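Local coordinates for BH0493 protein (Bacillus halodurans C-125, PDB 2QEE) that binds zinc and belongs to the amidohydrolase superfamily, in which it is probably a uronate isomerase rather than a true hydrolase, at residues C[8-11]-C[12-16]; C[287-290]-C[291-295]; C[384-388]-C[389-393]; C[402-405]-C[406-410]. All blocks are in the same frame, centred on the assembly; numbering follows the deposited sequence. Where two conformers were deposited one is given.

Interaction 1: residues C[8-11]-C[12-16]; sequences REVL and AEKVK
Four successive i to i+4 bonds tie R8, E9, V10 and L11 to A12, E13, K14 and V15; their N-H angles of 158° to 162° mark the first turns of helix 8-21 as regular alpha helix. The shortest, from V15 N to L11 O, measures 2.8 Å. Two side-chain pairs ride on this ladder, each made of neighbours lying alongside and pointing the same way. On one flank the aliphatic part of K14 runs past V10, with K14 CE 3.7 Å from V10 CG1. V10 CG1 lies trans to its own backbone N (chi1 169°), which turns this methyl toward the lysine chain. A bend at the last K14 torsion brings its NZ 3.5 Å from E13 OE1, a long salt bridge made with one of two E13 conformers and therefore tentative. With the same caution, E13 OE2 accepts a hydrogen bond from a water at 2.9 Å, and this water reaches E9 O weakly. On the buried flank L11 CD1 meets V15 CG2 at 3.8 Å; I398 of helix 395-414 packs on both residues, and Y383 of helix 363-388 adds to the cover of L11. R8 turns its guanidinium to D381 in a salt bridge. Hydrocarbon and the R8-D381 salt bridge thus join the helix to its neighbours, while any E13-K14 pairing would probably soften both surface charges.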
# COMPACT_ATOMS: atom_id res chain seq x y z
N ARG C 8 25.76 -16.18 3.27
CA ARG C 8 24.38 -15.97 2.75
C ARG C 8 23.98 -17.08 1.78
O ARG C 8 22.84 -17.52 1.79
CB ARG C 8 24.18 -14.61 2.12
CG ARG C 8 22.68 -14.34 1.86
CD ARG C 8 22.56 -13.09 1.10
NE ARG C 8 21.20 -12.57 1.04
CZ ARG C 8 20.19 -13.07 0.36
NH1 ARG C 8 20.34 -14.20 -0.32
NH2 ARG C 8 19.02 -12.43 0.37
N GLU C 9 24.94 -17.62 1.02
CA GLU C 9 24.57 -18.68 0.04
C GLU C 9 24.20 -19.95 0.78
O GLU C 9 23.24 -20.66 0.38
CB GLU C 9 25.74 -18.93 -0.95
CG GLU C 9 26.03 -17.69 -1.81
CD GLU C 9 27.06 -16.72 -1.28
OE1 GLU C 9 27.57 -15.93 -2.10
OE2 GLU C 9 27.34 -16.67 -0.06
N VAL C 10 24.95 -20.27 1.83
CA VAL C 10 24.62 -21.48 2.63
C VAL C 10 23.31 -21.23 3.41
O VAL C 10 22.45 -22.09 3.51
CB VAL C 10 25.75 -21.92 3.50
CG1 VAL C 10 25.29 -23.01 4.52
CG2 VAL C 10 26.91 -22.44 2.58
N LEU C 11 23.18 -20.04 3.97
CA LEU C 11 21.93 -19.66 4.63
C LEU C 11 20.76 -19.91 3.67
O LEU C 11 19.74 -20.50 4.07
CB LEU C 11 21.98 -18.17 4.96
CG LEU C 11 20.69 -17.54 5.58
CD1 LEU C 11 20.37 -18.18 6.97
CD2 LEU C 11 20.77 -16.06 5.61
N ALA C 12 20.86 -19.43 2.44
CA ALA C 12 19.73 -19.57 1.48
C ALA C 12 19.43 -21.05 1.26
O ALA C 12 18.26 -21.46 1.29
CB ALA C 12 20.07 -18.85 0.18
N GLU C 13 20.46 -21.89 1.10
CA GLU C 13 20.27 -23.33 0.89
C GLU C 13 19.54 -23.93 2.09
O GLU C 13 18.59 -24.70 1.94
CB GLU C 13 21.65 -23.98 0.71
CG GLU C 13 21.68 -25.49 0.49
CD GLU C 13 23.03 -26.08 0.95
OE1 GLU C 13 23.03 -27.17 1.60
OE2 GLU C 13 24.11 -25.43 0.68
N LYS C 14 20.02 -23.59 3.28
CA LYS C 14 19.54 -24.20 4.49
C LYS C 14 18.11 -23.76 4.83
O LYS C 14 17.26 -24.56 5.33
CB LYS C 14 20.54 -23.95 5.62
CG LYS C 14 21.80 -24.82 5.34
CD LYS C 14 22.63 -25.12 6.56
CE LYS C 14 23.89 -25.98 6.22
NZ LYS C 14 23.76 -26.80 5.01
N VAL C 15 17.85 -22.48 4.57
CA VAL C 15 16.48 -21.97 4.80
C VAL C 15 15.53 -22.64 3.85
O VAL C 15 14.45 -23.10 4.28
CB VAL C 15 16.35 -20.41 4.72
CG1 VAL C 15 14.83 -19.97 4.78
CG2 VAL C 15 17.14 -19.74 5.87
N LYS C 16 15.87 -22.66 2.55
CA LYS C 16 15.00 -23.31 1.56
C LYS C 16 14.75 -24.78 1.93
O LYS C 16 13.60 -25.27 1.87
CB LYS C 16 15.59 -23.19 0.18
CG LYS C 16 15.47 -21.82 -0.36
CD LYS C 16 16.34 -21.70 -1.61
CE LYS C 16 16.53 -20.22 -1.93
NZ LYS C 16 17.20 -19.92 -3.24
O HOH W 1 25.21 -23.18 -0.73

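Interaction 2: residues C[287-290]-C[291-295]; sequences EHLL and REYPN
E287 OE2 receives two N-H groups of R291, a straight bond from R291 NH1 at 2.8 Å (160°) and a weak one from R291 NH2 at 3.4 Å. The NH1 bond uses the anti lone pair of OE2, and the oxygen lies near the guanidinium plane although the carboxylate itself stands 81° to that plane. A turn at the third torsion of R291 folds the guanidinium back along the helix, alongside E287. Its NE then serves E292 OE2 at 3.0 Å, so one arginine bridges two carboxylates in a three-residue network. Both ends of the E287-R291 pair continue into the second subunit: E287 OE1 forms a salt bridge with K264 of that subunit, and R291 NH1 bonds to V267 O there.

E292 also places its CG over the middle of the H288 ring, 3.5 Å from the centroid and 14° off the normal, a CH-pi contact. At the ring edge H288 NE2 holds a water at 2.6 Å, which reaches Y293 OH only weakly. Inward, L289 CD2 touches Y293 CD2, and L247 of helix 237-253 and F298 of strand 298-302 pack on both. Y293 N still makes a bent bond to L289 O, although Y293 has already left helical angles. The whole is the C-terminal end of an amphipathic helix preceding a sheet strand, with an i to i+4 Glu-Arg salt bridge extended across a subunit interface.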
# COMPACT_ATOMS: atom_id res chain seq x y z
N GLU C 287 -10.47 -4.26 17.69
CA GLU C 287 -9.83 -3.63 18.84
C GLU C 287 -10.65 -3.81 20.12
O GLU C 287 -10.13 -4.23 21.18
CB GLU C 287 -9.62 -2.13 18.53
CG GLU C 287 -8.87 -1.41 19.64
CD GLU C 287 -9.07 0.09 19.58
OE1 GLU C 287 -9.07 0.64 18.45
OE2 GLU C 287 -9.18 0.73 20.64
N HIS C 288 -11.93 -3.50 20.03
CA HIS C 288 -12.82 -3.66 21.18
C HIS C 288 -12.88 -5.10 21.69
O HIS C 288 -12.73 -5.38 22.90
CB HIS C 288 -14.23 -3.15 20.79
CG HIS C 288 -15.22 -3.31 21.89
ND1 HIS C 288 -15.61 -2.26 22.70
CD2 HIS C 288 -15.85 -4.42 22.37
CE1 HIS C 288 -16.44 -2.72 23.63
NE2 HIS C 288 -16.63 -4.01 23.42
N LEU C 289 -13.06 -6.04 20.77
CA LEU C 289 -13.13 -7.45 21.11
C LEU C 289 -11.85 -7.86 21.84
O LEU C 289 -11.92 -8.47 22.89
CB LEU C 289 -13.35 -8.28 19.85
CG LEU C 289 -14.81 -8.33 19.34
CD1 LEU C 289 -14.91 -8.92 17.93
CD2 LEU C 289 -15.69 -9.16 20.33
N LEU C 290 -10.69 -7.49 21.30
CA LEU C 290 -9.44 -7.91 21.93
C LEU C 290 -9.22 -7.33 23.33
O LEU C 290 -8.73 -8.03 24.25
CB LEU C 290 -8.28 -7.50 21.04
CG LEU C 290 -8.24 -8.28 19.73
CD1 LEU C 290 -7.26 -7.52 18.80
CD2 LEU C 290 -7.71 -9.78 19.94
N ARG C 291 -9.54 -6.05 23.48
CA ARG C 291 -9.35 -5.37 24.75
C ARG C 291 -10.34 -5.87 25.80
O ARG C 291 -9.94 -6.16 26.94
CB ARG C 291 -9.52 -3.87 24.56
CG ARG C 291 -9.48 -3.06 25.89
CD ARG C 291 -9.46 -1.59 25.63
NE ARG C 291 -10.59 -1.18 24.79
CZ ARG C 291 -10.43 -0.75 23.54
NH1 ARG C 291 -9.19 -0.62 23.06
NH2 ARG C 291 -11.50 -0.44 22.78
N GLU C 292 -11.60 -5.92 25.41
CA GLU C 292 -12.71 -6.22 26.32
C GLU C 292 -12.93 -7.69 26.65
O GLU C 292 -13.63 -7.99 27.64
CB GLU C 292 -14.03 -5.59 25.83
CG GLU C 292 -13.93 -4.11 25.52
CD GLU C 292 -13.50 -3.24 26.70
OE1 GLU C 292 -13.70 -3.63 27.87
OE2 GLU C 292 -12.92 -2.15 26.47
N TYR C 293 -12.33 -8.60 25.85
CA TYR C 293 -12.45 -10.03 26.06
C TYR C 293 -11.05 -10.68 26.17
O TYR C 293 -10.65 -11.47 25.29
CB TYR C 293 -13.30 -10.66 24.96
CG TYR C 293 -14.72 -10.16 25.03
CD1 TYR C 293 -15.66 -10.81 25.84
CD2 TYR C 293 -15.10 -8.99 24.35
CE1 TYR C 293 -16.99 -10.30 25.93
CE2 TYR C 293 -16.41 -8.47 24.44
CZ TYR C 293 -17.33 -9.15 25.26
OH TYR C 293 -18.62 -8.64 25.34
N PRO C 294 -10.27 -10.30 27.20
CA PRO C 294 -8.85 -10.74 27.34
C PRO C 294 -8.73 -12.22 27.55
O PRO C 294 -7.63 -12.80 27.37
CB PRO C 294 -8.38 -10.03 28.61
CG PRO C 294 -9.65 -9.72 29.38
CD PRO C 294 -10.68 -9.44 28.32
N ASN C 295 -9.82 -12.85 28.01
CA ASN C 295 -9.83 -14.28 28.22
C ASN C 295 -10.32 -15.08 27.03
O ASN C 295 -10.50 -16.29 27.12
CB ASN C 295 -10.68 -14.67 29.43
CG ASN C 295 -10.26 -13.96 30.69
OD1 ASN C 295 -11.10 -13.45 31.44
ND2 ASN C 295 -8.98 -13.88 30.93
O HOH W 2 -18.36 -5.31 24.93

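Interaction 3: residues C[384-388]-C[389-393]; sequences DDILQ and AGWEV
I386, W391 and V393 form the dense part of this contact, where the chain turns back after helix 363-388. I386 CD1 comes within 3.6 Å of W391 CD1, obliquely to the indole, and the two side chains run alongside each other. The same methyl is 4.0 Å from V393 CG2. I386 places CG1 between its backbone N and carbonyl carbon (chi1 61°), an unusual setting in a helix that sends the ethyl arm toward the returning chain. L387 reaches V393 from a different direction: its CD2 lies 3.8 Å from V393 CG2, the side chains crossing at about a right angle.

The reversal behind this cluster is a Schellman motif. W391 N bonds to I386 O at 3.0 Å (153°), and G390 N to L387 O at 2.9 Å, the latter donor standing well above the carbonyl plane. G390 has a phi of 95°, a value that would drive a beta carbon into the carbonyl oxygen of A389. A389 N makes merely weak bonds, to D385 O and I386 O.

The looser side is marked by a water that donates to both L387 O and W391 O, at 2.9 and 2.7 Å, bridging helix end and loop. Q388, exposed, bends at its second torsion and returns NE2 to D384 O, 3.3 Å away, a carbonyl that also accepts Q388 N. The second subunit borders this region: its Q103 bonds to Q388 O, its L99 packs on A389, and its R112 packs on W391.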
# COMPACT_ATOMS: atom_id res chain seq x y z
N ASP C 384 19.82 -12.95 7.23
CA ASP C 384 21.06 -12.30 6.77
C ASP C 384 21.29 -10.99 7.48
O ASP C 384 22.42 -10.68 7.83
CB ASP C 384 21.08 -12.10 5.27
CG ASP C 384 22.51 -11.81 4.74
OD1 ASP C 384 23.47 -12.44 5.23
OD2 ASP C 384 22.61 -10.97 3.85
N ASP C 385 20.23 -10.21 7.70
CA ASP C 385 20.39 -8.94 8.40
C ASP C 385 20.93 -9.12 9.81
O ASP C 385 21.75 -8.31 10.22
CB ASP C 385 19.05 -8.19 8.41
CG ASP C 385 18.75 -7.50 7.05
OD1 ASP C 385 19.65 -7.46 6.14
OD2 ASP C 385 17.65 -6.96 6.89
N ILE C 386 20.47 -10.13 10.55
CA ILE C 386 21.05 -10.34 11.88
C ILE C 386 22.43 -10.99 11.82
O ILE C 386 23.27 -10.71 12.70
CB ILE C 386 20.09 -11.02 12.87
CG1 ILE C 386 19.67 -12.43 12.40
CG2 ILE C 386 18.89 -10.06 13.16
CD1 ILE C 386 18.78 -13.19 13.52
N LEU C 387 22.67 -11.84 10.81
CA LEU C 387 24.06 -12.30 10.59
C LEU C 387 25.00 -11.11 10.39
O LEU C 387 26.12 -11.08 10.96
CB LEU C 387 24.17 -13.23 9.38
CG LEU C 387 23.58 -14.60 9.69
CD1 LEU C 387 23.53 -15.31 8.29
CD2 LEU C 387 24.32 -15.46 10.71
N GLN C 388 24.57 -10.13 9.61
CA GLN C 388 25.34 -8.90 9.38
C GLN C 388 25.62 -8.17 10.66
O GLN C 388 26.68 -7.53 10.75
CB GLN C 388 24.64 -7.89 8.44
CG GLN C 388 24.44 -8.28 6.98
CD GLN C 388 25.55 -9.08 6.45
OE1 GLN C 388 26.65 -8.56 6.17
NE2 GLN C 388 25.29 -10.39 6.30
N ALA C 389 24.69 -8.25 11.62
CA ALA C 389 24.78 -7.58 12.94
C ALA C 389 25.63 -8.40 13.90
O ALA C 389 25.78 -8.00 15.07
CB ALA C 389 23.40 -7.40 13.52
N GLY C 390 26.15 -9.53 13.42
CA GLY C 390 27.10 -10.35 14.21
C GLY C 390 26.45 -11.50 14.99
O GLY C 390 27.13 -12.21 15.70
N TRP C 391 25.13 -11.70 14.80
CA TRP C 391 24.44 -12.79 15.47
C TRP C 391 24.81 -14.13 14.83
O TRP C 391 25.10 -14.18 13.63
CB TRP C 391 22.95 -12.55 15.33
CG TRP C 391 22.11 -13.43 16.17
CD1 TRP C 391 21.34 -14.45 15.72
CD2 TRP C 391 21.91 -13.35 17.57
NE1 TRP C 391 20.67 -15.03 16.76
CE2 TRP C 391 21.02 -14.39 17.92
CE3 TRP C 391 22.43 -12.54 18.59
CZ2 TRP C 391 20.60 -14.62 19.24
CZ3 TRP C 391 21.99 -12.74 19.90
CH2 TRP C 391 21.09 -13.79 20.22
N GLU C 392 24.87 -15.20 15.63
CA GLU C 392 25.17 -16.50 15.06
C GLU C 392 23.89 -17.30 14.94
O GLU C 392 23.33 -17.74 15.96
CB GLU C 392 26.15 -17.24 15.95
CG GLU C 392 27.56 -16.76 15.68
CD GLU C 392 28.59 -17.57 16.42
OE1 GLU C 392 29.76 -17.46 16.00
OE2 GLU C 392 28.21 -18.30 17.38
N VAL C 393 23.45 -17.54 13.71
CA VAL C 393 22.24 -18.34 13.48
C VAL C 393 22.63 -19.74 13.17
O VAL C 393 23.52 -19.96 12.31
CB VAL C 393 21.44 -17.76 12.24
CG1 VAL C 393 20.17 -18.64 11.87
CG2 VAL C 393 21.07 -16.28 12.47
O HOH W 3 27.34 -13.40 12.26

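Interaction 4: residues C[402-405]-C[406-410]; sequences VADL and FSRNF
A403 O is reached by R408 N at 2.8 Å (172°), and D404 O by N409 N, in i to i+5 steps that make a pi-helical bulge in helix 395-414. Just before it the backbone is still regular, F406 N meeting V402 O at 2.9 Å in the usual i to i+4 step, and S407 N gives A403 O a further, weak bond. Among apolar contacts, V402 CG1 lies 3.7 Å from F406 CD2, the two side chains running alongside, and the ring turns its edge to V402 O. W368 and I375 of helix 363-388 also pack on F406, while K372 makes a cation-pi contact with it. A methyl covers a guanidinium face where A403 CB sits over the centre of the R408 group, 3.5 Å from R408 CZ; an extended chain carries the group back there. Of the polar contacts, N409 ND2 is bonded to T349 O and F351 O, fixing its amide. The D404 carboxylate rests against the R408 aliphatic chain, OD1 lying 3.6 Å from R408 CD, and a water links the charged ends: it donates to D404 OD1 at 2.6 Å and accepts from R408 NH1 at 2.9 Å, lying in the guanidinium plane.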
# COMPACT_ATOMS: atom_id res chain seq x y z
N VAL C 402 11.02 -22.14 11.63
CA VAL C 402 10.22 -22.58 10.51
C VAL C 402 9.05 -23.45 11.02
O VAL C 402 7.91 -23.31 10.58
CB VAL C 402 11.07 -23.29 9.42
CG1 VAL C 402 10.19 -24.01 8.39
CG2 VAL C 402 11.96 -22.25 8.69
N ALA C 403 9.36 -24.29 12.02
CA ALA C 403 8.29 -25.11 12.61
C ALA C 403 7.25 -24.22 13.30
O ALA C 403 6.04 -24.52 13.24
CB ALA C 403 8.89 -26.15 13.58
N ASP C 404 7.68 -23.14 13.96
CA ASP C 404 6.75 -22.21 14.59
C ASP C 404 5.82 -21.62 13.54
O ASP C 404 4.59 -21.65 13.68
CB ASP C 404 7.52 -21.09 15.31
CG ASP C 404 8.08 -21.54 16.67
OD1 ASP C 404 7.57 -22.54 17.23
OD2 ASP C 404 9.03 -20.90 17.17
N LEU C 405 6.41 -21.12 12.47
CA LEU C 405 5.63 -20.40 11.46
C LEU C 405 4.65 -21.32 10.74
O LEU C 405 3.53 -20.90 10.48
CB LEU C 405 6.55 -19.77 10.41
CG LEU C 405 7.43 -18.63 11.00
CD1 LEU C 405 8.51 -18.32 9.98
CD2 LEU C 405 6.55 -17.36 11.27
N PHE C 406 5.07 -22.56 10.40
CA PHE C 406 4.22 -23.44 9.56
C PHE C 406 3.31 -24.38 10.34
O PHE C 406 2.42 -25.03 9.74
CB PHE C 406 5.01 -24.21 8.50
CG PHE C 406 5.54 -23.32 7.39
CD1 PHE C 406 4.77 -23.05 6.26
CD2 PHE C 406 6.82 -22.77 7.49
CE1 PHE C 406 5.24 -22.19 5.25
CE2 PHE C 406 7.29 -21.93 6.50
CZ PHE C 406 6.52 -21.67 5.36
N SER C 407 3.53 -24.45 11.66
CA SER C 407 2.78 -25.44 12.47
C SER C 407 2.56 -25.10 13.93
O SER C 407 1.41 -24.99 14.42
CB SER C 407 3.44 -26.82 12.37
OG SER C 407 2.65 -27.76 13.09
N ARG C 408 3.65 -24.90 14.66
CA ARG C 408 3.54 -24.80 16.11
C ARG C 408 2.81 -23.58 16.63
O ARG C 408 2.15 -23.66 17.64
CB ARG C 408 4.91 -24.87 16.80
CG ARG C 408 5.69 -26.07 16.40
CD ARG C 408 7.07 -26.15 17.13
NE ARG C 408 7.82 -27.31 16.65
CZ ARG C 408 9.13 -27.50 16.78
NH1 ARG C 408 9.90 -26.59 17.37
NH2 ARG C 408 9.67 -28.61 16.30
N ASN C 409 2.92 -22.42 15.93
CA ASN C 409 2.25 -21.23 16.41
C ASN C 409 0.74 -21.44 16.39
O ASN C 409 0.06 -20.98 17.31
CB ASN C 409 2.55 -19.99 15.52
CG ASN C 409 3.95 -19.43 15.76
OD1 ASN C 409 4.62 -19.75 16.78
ND2 ASN C 409 4.41 -18.53 14.81
N PHE C 410 0.28 -22.22 15.44
CA PHE C 410 -1.16 -22.43 15.34
C PHE C 410 -1.57 -23.35 16.52
O PHE C 410 -2.47 -23.00 17.32
CB PHE C 410 -1.56 -23.11 14.04
CG PHE C 410 -3.01 -23.53 14.01
CD1 PHE C 410 -4.02 -22.54 13.89
CD2 PHE C 410 -3.38 -24.86 14.12
CE1 PHE C 410 -5.39 -22.89 13.89
CE2 PHE C 410 -4.76 -25.24 14.09
CZ PHE C 410 -5.78 -24.24 13.97
O HOH W 4 1.63 -22.04 12.81
O HOH W 5 9.12 -24.15 18.64

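Overall arrangement
All four contacts are local, and all lie away from the zinc site. Interactions 1, 3 and 4 belong to one bundle of helices 8-21, 363-388 and 395-414. Interactions 1 and 3 touch directly, through L11 against L387 and a long, weak R8-D384 ion pair; interaction 4 is the most buried, its nearest atoms about 5 Å from those of interaction 1. Interaction 2 stands apart, its centre about 40 Å from that of interaction 1. Chemistry follows place: regular helix with surface charges in 1, a salt-bridge network within the chain that continues into the second subunit in 2, a glycine-based helix end in 3, and a widened turn in 4. Interactions 2, 3 and 4 meet the second subunit.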